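Local coordinates for cycloalternan-forming enzyme (Listeria monocytogenes serovar 1/2a, PDB 5F7U), which binds glycans and magnesium ions and belongs to glycoside hydrolase family 31, with a TIM barrel flanked by several beta-rich modules, at residues G743-I751 against T791-I802; E767-V776 against H938-G946. The protein carries 1 engineered substitution. One frame throughout, in Å; residues are numbered along the deposited sequence.

Well past the eight-stranded TIM barrel, strand 746-748, the third along the chain of a six-stranded antiparallel sheet, lies in 743-751. The chain next makes the hairpin at 767-776, then comes back at 791-802 to close interaction 1, a loop of about forty residues. The hairpin partner, 938-946, arrives only some 160 residues later, after two further beta sheets, and closes interaction 2. The four segments therefore alternate along the chain and the two contacts cross. They meet in the sheet itself, where strand 794-797 lies between 746-748 and 767-770. Interaction 1 joins two neighbouring strands inside the sheet of the family 31 C-terminal domain; interaction 2 ties its edge to the start of the carbohydrate-binding module.

Interaction 1 of 2, residues G743-I751 against T791-I802; sequences GDDLLVAPI and TLPVFAKAGAII
L747 and F795 face each other as a hydrogen-bonded pair in the middle of two neighbouring antiparallel strands, inside the sheet of the family 31 C-terminal domain. L747 N gives to F795 O at 2.7 Å, and F795 N returns the bond to L747 O at 2.9 Å. Two more backbone bonds extend the pairing, A749 N to P793 O at 3.0 Å and K797 N to D745 O at 2.8 Å, while the short strands 746-748 and 794-797 run at 154° to each other. V748 and V794 lie side by side on one face of the sheet, pointing the same way, with V748 CG2 4.0 Å from V794 CG1. On that face too, L746 sends CD2 past A796 to meet I802 CD1 at 3.8 Å. At the far end the I751 side chain crosses P793 at about a right angle, its CD1 3.6 Å from P793 CD.

K797 CG stands opposite the main-chain N (chi1 -173°) and a bend at chi3 (74°) brings NZ to D744 O at 2.9 Å, tilted off the carbonyl plane. D745 lays its CB and CG on A800 CB; a water accepts from I801 N and lies within hydrogen-bonding distance of D745 OD2. The type II turn from K797 to A800 leads into strand 801-806. K717 makes a salt bridge with D744. Strands 740-742 and 767-770 flank the pair in the sheet, strand 758-763 touches L747, A749 and F795, and helix 642-653 of the TIM barrel packs on P750, I751 and L792, joining the two domains.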
loop_
_atom_site.group_PDB
_atom_site.type_symbol
_atom_site.label_atom_id
_atom_site.label_comp_id
_atom_site.label_asym_id
_atom_site.label_seq_id
_atom_site.Cartn_x
_atom_site.Cartn_y
_atom_site.Cartn_z
ATOM N N GLY A 743 -5.112 -10.636 -1.050
ATOM C CA GLY A 743 -5.206 -11.481 -2.275
ATOM C C GLY A 743 -6.587 -11.291 -2.904
ATOM O O GLY A 743 -7.257 -10.304 -2.615
ATOM N N ASP A 744 -7.029 -12.235 -3.737
ATOM C CA ASP A 744 -8.336 -12.072 -4.417
ATOM C C ASP A 744 -9.497 -12.406 -3.507
ATOM O O ASP A 744 -10.604 -11.926 -3.738
ATOM C CB ASP A 744 -8.473 -13.025 -5.625
ATOM C CG ASP A 744 -7.392 -12.832 -6.691
ATOM O OD1 ASP A 744 -7.002 -11.686 -6.974
ATOM O OD2 ASP A 744 -6.953 -13.856 -7.281
ATOM N N ASP A 745 -9.255 -13.268 -2.514
ATOM C CA ASP A 745 -10.343 -14.018 -1.876
ATOM C C ASP A 745 -10.623 -13.783 -0.407
ATOM O O ASP A 745 -11.683 -14.205 0.066
ATOM C CB ASP A 745 -10.102 -15.507 -2.044
ATOM C CG ASP A 745 -9.966 -15.890 -3.474
ATOM O OD1 ASP A 745 -10.906 -15.624 -4.237
ATOM O OD2 ASP A 745 -8.898 -16.443 -3.822
ATOM N N LEU A 746 -9.695 -13.154 0.315
ATOM C CA LEU A 746 -9.816 -13.089 1.775
ATOM C C LEU A 746 -10.194 -11.702 2.190
ATOM O O LEU A 746 -9.577 -10.733 1.743
ATOM C CB LEU A 746 -8.528 -13.507 2.487
ATOM C CG LEU A 746 -8.046 -14.953 2.276
ATOM C CD1 LEU A 746 -6.705 -15.152 2.993
ATOM C CD2 LEU A 746 -9.101 -15.960 2.736
ATOM N N LEU A 747 -11.246 -11.623 3.006
ATOM C CA LEU A 747 -11.624 -10.361 3.624
ATOM C C LEU A 747 -11.091 -10.387 5.052
ATOM O O LEU A 747 -11.460 -11.273 5.863
ATOM C CB LEU A 747 -13.143 -10.155 3.570
ATOM C CG LEU A 747 -13.727 -8.771 3.948
ATOM C CD1 LEU A 747 -15.181 -8.720 3.497
ATOM C CD2 LEU A 747 -13.636 -8.440 5.440
ATOM N N VAL A 748 -10.214 -9.430 5.370
ATOM C CA VAL A 748 -9.569 -9.404 6.693
ATOM C C VAL A 748 -10.072 -8.188 7.462
ATOM O O VAL A 748 -10.057 -7.082 6.936
ATOM C CB VAL A 748 -8.018 -9.307 6.572
ATOM C CG1 VAL A 748 -7.355 -9.237 7.942
ATOM C CG2 VAL A 748 -7.468 -10.478 5.775
ATOM N N ALA A 749 -10.437 -8.380 8.735
ATOM C CA ALA A 749 -10.958 -7.291 9.544
ATOM C C ALA A 749 -10.207 -7.144 10.869
ATOM O O ALA A 749 -10.645 -7.653 11.891
ATOM C CB ALA A 749 -12.464 -7.483 9.751
ATOM N N PRO A 750 -9.047 -6.441 10.854
ATOM C CA PRO A 750 -8.299 -6.381 12.109
ATOM C C PRO A 750 -8.998 -5.492 13.134
ATOM O O PRO A 750 -9.818 -4.644 12.766
ATOM C CB PRO A 750 -6.957 -5.790 11.690
ATOM C CG PRO A 750 -7.275 -4.939 10.527
ATOM C CD PRO A 750 -8.373 -5.684 9.778
ATOM N N ILE A 751 -8.717 -5.736 14.407
ATOM C CA ILE A 751 -9.285 -4.921 15.474
ATOM C C ILE A 751 -8.236 -3.860 15.782
ATOM O O ILE A 751 -7.158 -4.175 16.329
ATOM C CB ILE A 751 -9.635 -5.758 16.736
ATOM C CG1 ILE A 751 -10.896 -6.607 16.529
ATOM C CG2 ILE A 751 -9.963 -4.830 17.909
ATOM C CD1 ILE A 751 -10.758 -7.821 15.637
ATOM N N THR A 791 -8.036 -13.287 18.494
ATOM C CA THR A 791 -8.910 -13.648 17.366
ATOM C C THR A 791 -8.920 -12.569 16.287
ATOM O O THR A 791 -9.036 -11.372 16.589
ATOM C CB THR A 791 -10.342 -13.889 17.903
ATOM O OG1 THR A 791 -10.304 -14.983 18.831
ATOM C CG2 THR A 791 -11.360 -14.191 16.790
ATOM N N LEU A 792 -8.839 -13.009 15.033
ATOM C CA LEU A 792 -8.892 -12.096 13.882
ATOM C C LEU A 792 -9.975 -12.572 12.914
ATOM O O LEU A 792 -9.838 -13.658 12.369
ATOM C CB LEU A 792 -7.526 -12.113 13.155
ATOM C CG LEU A 792 -7.374 -11.290 11.868
ATOM C CD1 LEU A 792 -7.295 -9.808 12.193
ATOM C CD2 LEU A 792 -6.111 -11.698 11.144
ATOM N N PRO A 793 -11.018 -11.758 12.649
ATOM C CA PRO A 793 -12.030 -12.180 11.651
ATOM C C PRO A 793 -11.418 -12.206 10.250
ATOM O O PRO A 793 -10.910 -11.187 9.790
ATOM C CB PRO A 793 -13.100 -11.076 11.722
ATOM C CG PRO A 793 -12.822 -10.337 13.001
ATOM C CD PRO A 793 -11.347 -10.458 13.260
ATOM N N VAL A 794 -11.429 -13.369 9.599
ATOM C CA VAL A 794 -10.974 -13.493 8.198
ATOM C C VAL A 794 -11.963 -14.398 7.472
ATOM O O VAL A 794 -12.283 -15.472 7.978
ATOM C CB VAL A 794 -9.545 -14.074 8.052
ATOM C CG1 VAL A 794 -9.132 -14.081 6.579
ATOM C CG2 VAL A 794 -8.509 -13.249 8.832
ATOM N N PHE A 795 -12.424 -13.962 6.298
ATOM C CA PHE A 795 -13.456 -14.679 5.543
ATOM C C PHE A 795 -13.042 -14.914 4.100
ATOM O O PHE A 795 -12.418 -14.045 3.473
ATOM C CB PHE A 795 -14.765 -13.890 5.527
ATOM C CG PHE A 795 -15.165 -13.345 6.870
ATOM C CD1 PHE A 795 -14.612 -12.150 7.341
ATOM C CD2 PHE A 795 -16.104 -14.028 7.671
ATOM C CE1 PHE A 795 -14.969 -11.645 8.586
ATOM C CE2 PHE A 795 -16.482 -13.509 8.907
ATOM C CZ PHE A 795 -15.911 -12.316 9.366
ATOM N N ALA A 796 -13.406 -16.081 3.573
ATOM C CA ALA A 796 -13.165 -16.381 2.164
ATOM C C ALA A 796 -14.411 -16.125 1.339
ATOM O O ALA A 796 -15.506 -16.512 1.716
ATOM C CB ALA A 796 -12.726 -17.830 1.986
ATOM N N LYS A 797 -14.191 -15.511 0.184
ATOM C CA LYS A 797 -15.212 -15.203 -0.817
ATOM C C LYS A 797 -15.716 -16.484 -1.467
ATOM O O LYS A 797 -14.963 -17.449 -1.617
ATOM C CB LYS A 797 -14.540 -14.329 -1.868
ATOM C CG LYS A 797 -15.425 -13.739 -2.928
ATOM C CD LYS A 797 -14.648 -12.636 -3.648
ATOM C CE LYS A 797 -13.579 -13.142 -4.596
ATOM N NZ LYS A 797 -13.048 -11.966 -5.368
ATOM N N ALA A 798 -16.994 -16.487 -1.860
ATOM C CA ALA A 798 -17.586 -17.621 -2.584
ATOM C C ALA A 798 -16.769 -17.963 -3.826
ATOM O O ALA A 798 -16.398 -17.074 -4.592
ATOM C CB ALA A 798 -19.036 -17.301 -2.962
ATOM N N GLY A 799 -16.480 -19.245 -4.013
ATOM C CA GLY A 799 -15.745 -19.685 -5.198
ATOM C C GLY A 799 -14.244 -19.706 -4.990
ATOM O O GLY A 799 -13.524 -20.207 -5.859
ATOM N N ALA A 800 -13.773 -19.225 -3.835
ATOM C CA ALA A 800 -12.320 -19.160 -3.545
ATOM C C ALA A 800 -11.635 -20.515 -3.665
ATOM O O ALA A 800 -12.170 -21.532 -3.231
ATOM C CB ALA A 800 -12.066 -18.573 -2.165
ATOM N N ILE A 801 -10.453 -20.494 -4.269
ATOM C CA ILE A 801 -9.529 -21.632 -4.331
ATOM C C ILE A 801 -8.230 -21.090 -3.743
ATOM O O ILE A 801 -7.598 -20.216 -4.331
ATOM C CB ILE A 801 -9.319 -22.154 -5.778
ATOM C CG1 ILE A 801 -10.664 -22.614 -6.377
ATOM C CG2 ILE A 801 -8.305 -23.306 -5.769
ATOM C CD1 ILE A 801 -10.738 -22.573 -7.902
ATOM N N ILE A 802 -7.876 -21.576 -2.551
ATOM C CA ILE A 802 -6.759 -21.003 -1.775
ATOM C C ILE A 802 -5.665 -22.054 -1.571
ATOM O O ILE A 802 -5.868 -22.992 -0.810
ATOM C CB ILE A 802 -7.250 -20.458 -0.416
ATOM C CG1 ILE A 802 -8.323 -19.370 -0.636
ATOM C CG2 ILE A 802 -6.084 -19.921 0.425
ATOM C CD1 ILE A 802 -9.220 -19.145 0.579
HETATM O O HOH W 1 -9.119 -18.239 -5.623
#

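Interaction 2 of 2, residues E767-V776 against H938-G946; sequences EWVDIWNGGV and HAPYEAEFG. With MG (magnesium ion), chain G; GLC (alpha-D-glucopyranose), chain B; GLC (alpha-D-glucopyranose), chain C.
Extended from CG onward, and with CG trans to the main-chain N (chi1 -174°), E767 reaches across to H938, whose ring is swung out by an equivalent first torsion (chi1 -175°). H938 NE2 donates to the syn lone pair of E767 OE2 at 2.7 Å; that oxygen lies in the imidazole plane, the carboxylate turned 84° against it. H938 ND1 donates to A939 O at 2.8 Å, so the ring is gripped at both nitrogens and its rotation fixed, consistent with a charged imidazole. Beside this pair V776 crosses Y941 at about a right angle, V776 CG1 touching Y941 CE2 at 3.5 Å, and D981 N holds the Y941 hydroxyl.

The segment 767-776 is a beta hairpin from the edge of the family 31 C-terminal domain, shaped by two Asx turns: D770 OD1 takes W772 N, and N773 OD1 takes G775 N. It faces the beginning of the family 6 carbohydrate-binding module, and glycan lies in the groove between. D770 OD2 accepts from O6 of an alpha-D-glucopyranose at 2.6 Å, and N773 ND2 donates to O5 of the same sugar at 3.0 Å. F945 CD2 rests against G775 CA at 3.7 Å, while F945 CD1 nears a second alpha-D-glucopyranose. Two waters bridge G774 O and P940 O. In the same segment as F945, E942 OE1 and both carboxylate oxygens of E944 bind magnesium, together with T961, G964 and D1057.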
loop_
_atom_site.group_PDB
_atom_site.type_symbol
_atom_site.label_atom_id
_atom_site.label_comp_id
_atom_site.label_asym_id
_atom_site.label_seq_id
_atom_site.Cartn_x
_atom_site.Cartn_y
_atom_site.Cartn_z
ATOM N N GLU A 767 -21.427 -14.670 -0.650
ATOM C CA GLU A 767 -21.328 -15.452 0.581
ATOM C C GLU A 767 -19.892 -15.452 1.089
ATOM O O GLU A 767 -18.977 -15.612 0.298
ATOM C CB GLU A 767 -21.786 -16.888 0.300
ATOM C CG GLU A 767 -21.858 -17.758 1.541
ATOM C CD GLU A 767 -22.456 -19.112 1.251
ATOM O OE1 GLU A 767 -23.678 -19.186 1.022
ATOM O OE2 GLU A 767 -21.719 -20.112 1.281
ATOM N N TRP A 768 -19.709 -15.272 2.401
ATOM C CA TRP A 768 -18.399 -15.185 3.034
ATOM C C TRP A 768 -18.304 -16.256 4.101
ATOM O O TRP A 768 -19.231 -16.407 4.886
ATOM C CB TRP A 768 -18.211 -13.804 3.676
ATOM C CG TRP A 768 -18.271 -12.735 2.628
ATOM C CD1 TRP A 768 -19.391 -12.085 2.189
ATOM C CD2 TRP A 768 -17.189 -12.261 1.832
ATOM N NE1 TRP A 768 -19.061 -11.210 1.178
ATOM C CE2 TRP A 768 -17.717 -11.297 0.944
ATOM C CE3 TRP A 768 -15.802 -12.533 1.801
ATOM C CZ2 TRP A 768 -16.915 -10.601 0.020
ATOM C CZ3 TRP A 768 -15.006 -11.842 0.895
ATOM C CH2 TRP A 768 -15.563 -10.888 0.013
ATOM N N VAL A 769 -17.207 -17.008 4.120
ATOM C CA VAL A 769 -17.088 -18.104 5.071
ATOM C C VAL A 769 -15.879 -17.841 5.953
ATOM O O VAL A 769 -14.791 -17.570 5.455
ATOM C CB VAL A 769 -16.974 -19.479 4.350
ATOM C CG1 VAL A 769 -16.766 -20.589 5.368
ATOM C CG2 VAL A 769 -18.218 -19.748 3.509
ATOM N N ASP A 770 -16.093 -17.914 7.264
ATOM C CA ASP A 770 -15.038 -17.746 8.270
ATOM C C ASP A 770 -13.982 -18.825 8.047
ATOM O O ASP A 770 -14.286 -20.015 8.120
ATOM C CB ASP A 770 -15.716 -17.885 9.643
ATOM C CG ASP A 770 -14.785 -17.647 10.811
ATOM O OD1 ASP A 770 -13.610 -18.062 10.761
ATOM O OD2 ASP A 770 -15.281 -17.077 11.807
ATOM N N ILE A 771 -12.746 -18.430 7.755
ATOM C CA ILE A 771 -11.714 -19.430 7.405
ATOM C C ILE A 771 -11.242 -20.297 8.575
ATOM O O ILE A 771 -10.608 -21.333 8.359
ATOM C CB ILE A 771 -10.498 -18.826 6.652
ATOM C CG1 ILE A 771 -9.649 -17.934 7.574
ATOM C CG2 ILE A 771 -10.993 -18.048 5.422
ATOM C CD1 ILE A 771 -8.274 -17.585 7.020
ATOM N N TRP A 772 -11.538 -19.866 9.801
ATOM C CA TRP A 772 -11.036 -20.529 10.998
ATOM C C TRP A 772 -11.950 -21.658 11.446
ATOM O O TRP A 772 -11.489 -22.603 12.078
ATOM C CB TRP A 772 -10.936 -19.526 12.148
ATOM C CG TRP A 772 -10.128 -18.317 11.817
ATOM C CD1 TRP A 772 -10.599 -17.048 11.563
ATOM C CD2 TRP A 772 -8.700 -18.241 11.739
ATOM N NE1 TRP A 772 -9.543 -16.191 11.311
ATOM C CE2 TRP A 772 -8.368 -16.892 11.416
ATOM C CE3 TRP A 772 -7.669 -19.175 11.906
ATOM C CZ2 TRP A 772 -7.043 -16.458 11.263
ATOM C CZ3 TRP A 772 -6.328 -18.740 11.758
ATOM C CH2 TRP A 772 -6.037 -17.392 11.435
ATOM N N ASN A 773 -13.245 -21.541 11.135
ATOM C CA ASN A 773 -14.264 -22.404 11.749
ATOM C C ASN A 773 -15.449 -22.829 10.852
ATOM O O ASN A 773 -16.293 -23.629 11.280
ATOM C CB ASN A 773 -14.776 -21.772 13.073
ATOM C CG ASN A 773 -15.435 -20.399 12.872
ATOM O OD1 ASN A 773 -16.152 -20.157 11.896
ATOM N ND2 ASN A 773 -15.165 -19.473 13.807
ATOM N N GLY A 774 -15.529 -22.296 9.629
ATOM C CA GLY A 774 -16.625 -22.652 8.727
ATOM C C GLY A 774 -17.952 -21.950 8.962
ATOM O O GLY A 774 -18.979 -22.368 8.401
ATOM N N GLY A 775 -17.962 -20.894 9.786
ATOM C CA GLY A 775 -19.168 -20.075 9.950
ATOM C C GLY A 775 -19.543 -19.416 8.635
ATOM O O GLY A 775 -18.710 -18.806 7.976
ATOM N N VAL A 776 -20.803 -19.546 8.237
ATOM C CA VAL A 776 -21.227 -19.007 6.951
ATOM C C VAL A 776 -21.877 -17.634 7.173
ATOM O O VAL A 776 -22.718 -17.482 8.054
ATOM C CB VAL A 776 -22.197 -19.966 6.242
ATOM C CG1 VAL A 776 -22.622 -19.383 4.907
ATOM C CG2 VAL A 776 -21.525 -21.327 6.009
ATOM N N HIS A 938 -24.049 -28.139 -0.051
ATOM C CA HIS A 938 -23.465 -26.960 0.600
ATOM C C HIS A 938 -23.246 -27.278 2.078
ATOM O O HIS A 938 -24.071 -27.959 2.698
ATOM C CB HIS A 938 -24.373 -25.737 0.432
ATOM C CG HIS A 938 -23.778 -24.470 0.971
ATOM N ND1 HIS A 938 -23.677 -24.209 2.322
ATOM C CD2 HIS A 938 -23.264 -23.390 0.339
ATOM C CE1 HIS A 938 -23.123 -23.021 2.497
ATOM N NE2 HIS A 938 -22.869 -22.502 1.312
ATOM N N ALA A 939 -22.128 -26.810 2.647
ATOM C CA ALA A 939 -21.794 -27.167 4.026
ATOM C C ALA A 939 -22.890 -26.726 4.998
ATOM O O ALA A 939 -23.625 -25.779 4.697
ATOM C CB ALA A 939 -20.453 -26.568 4.425
ATOM N N PRO A 940 -23.016 -27.409 6.159
ATOM C CA PRO A 940 -24.106 -27.051 7.058
ATOM C C PRO A 940 -23.974 -25.633 7.615
ATOM O O PRO A 940 -22.857 -25.087 7.689
ATOM C CB PRO A 940 -23.959 -28.047 8.218
ATOM C CG PRO A 940 -23.220 -29.206 7.630
ATOM C CD PRO A 940 -22.272 -28.585 6.651
ATOM N N TYR A 941 -25.126 -25.050 7.956
ATOM C CA TYR A 941 -25.206 -23.851 8.784
ATOM C C TYR A 941 -25.331 -24.332 10.230
ATOM O O TYR A 941 -26.371 -24.874 10.624
ATOM C CB TYR A 941 -26.449 -23.033 8.398
ATOM C CG TYR A 941 -26.347 -22.389 7.035
ATOM C CD1 TYR A 941 -26.613 -23.114 5.861
ATOM C CD2 TYR A 941 -25.951 -21.051 6.920
ATOM C CE1 TYR A 941 -26.498 -22.516 4.606
ATOM C CE2 TYR A 941 -25.858 -20.438 5.684
ATOM C CZ TYR A 941 -26.106 -21.179 4.530
ATOM O OH TYR A 941 -25.995 -20.543 3.304
ATOM N N GLU A 942 -24.273 -24.142 11.011
ATOM C CA GLU A 942 -24.226 -24.695 12.369
ATOM C C GLU A 942 -25.127 -23.904 13.307
ATOM O O GLU A 942 -25.071 -22.653 13.347
ATOM C CB GLU A 942 -22.783 -24.735 12.903
ATOM C CG GLU A 942 -21.860 -25.681 12.138
ATOM C CD GLU A 942 -22.308 -27.136 12.166
ATOM O OE1 GLU A 942 -23.056 -27.560 13.098
ATOM O OE2 GLU A 942 -21.877 -27.882 11.247
ATOM N N ALA A 943 -25.967 -24.626 14.056
ATOM C CA ALA A 943 -26.876 -23.977 14.991
ATOM C C ALA A 943 -26.117 -23.187 16.063
ATOM O O ALA A 943 -26.566 -22.122 16.489
ATOM C CB ALA A 943 -27.823 -24.994 15.621
ATOM N N GLU A 944 -24.952 -23.704 16.462
ATOM C CA GLU A 944 -24.121 -23.078 17.497
ATOM C C GLU A 944 -23.520 -21.727 17.043
ATOM O O GLU A 944 -23.063 -20.931 17.883
ATOM C CB GLU A 944 -23.033 -24.057 17.983
ATOM C CG GLU A 944 -22.075 -24.568 16.912
ATOM C CD GLU A 944 -22.461 -25.904 16.259
ATOM O OE1 GLU A 944 -23.649 -26.268 16.087
ATOM O OE2 GLU A 944 -21.529 -26.614 15.861
ATOM N N PHE A 945 -23.535 -21.484 15.728
ATOM C CA PHE A 945 -23.097 -20.192 15.162
ATOM C C PHE A 945 -24.260 -19.240 14.885
ATOM O O PHE A 945 -24.050 -18.090 14.447
ATOM C CB PHE A 945 -22.263 -20.369 13.881
ATOM C CG PHE A 945 -21.042 -21.245 14.025
ATOM C CD1 PHE A 945 -20.371 -21.407 15.253
ATOM C CD2 PHE A 945 -20.531 -21.895 12.899
ATOM C CE1 PHE A 945 -19.235 -22.228 15.350
ATOM C CE2 PHE A 945 -19.393 -22.705 12.984
ATOM C CZ PHE A 945 -18.742 -22.870 14.214
ATOM N N GLY A 946 -25.482 -19.698 15.146
ATOM C CA GLY A 946 -26.673 -18.879 14.888
ATOM C C GLY A 946 -26.822 -17.750 15.896
ATOM O O GLY A 946 -26.042 -17.647 16.861
HETATM MG MG MG G . -23.358 -28.277 15.168
HETATM C C1 GLC B . -16.723 -16.854 16.002
HETATM C C2 GLC B . -17.077 -15.385 16.246
HETATM C C3 GLC B . -18.546 -15.150 15.867
HETATM C C4 GLC B . -18.827 -15.642 14.438
HETATM C C5 GLC B . -18.452 -17.128 14.327
HETATM C C6 GLC B . -18.653 -17.755 12.950
HETATM O O2 GLC B . -16.868 -15.074 17.630
HETATM O O3 GLC B . -18.894 -13.770 16.038
HETATM O O4 GLC B . -20.200 -15.457 14.090
HETATM O O5 GLC B . -17.060 -17.248 14.659
HETATM O O6 GLC B . -17.912 -17.009 11.977
HETATM C C1 GLC C . -19.734 -20.081 19.152
HETATM C C2 GLC C . -19.383 -21.566 19.323
HETATM C C3 GLC C . -17.871 -21.768 19.468
HETATM C C4 GLC C . -17.097 -21.140 18.311
HETATM C C5 GLC C . -17.536 -19.685 18.152
HETATM C C6 GLC C . -16.904 -19.010 16.947
HETATM O O2 GLC C . -20.089 -22.125 20.437
HETATM O O3 GLC C . -17.574 -23.162 19.504
HETATM O O4 GLC C . -15.684 -21.193 18.568
HETATM O O5 GLC C . -18.971 -19.578 18.037
HETATM O O6 GLC C . -17.385 -17.660 16.989
HETATM O O HOH W 2 -21.668 -23.351 9.515
HETATM O O HOH W 3 -19.855 -25.161 8.250
#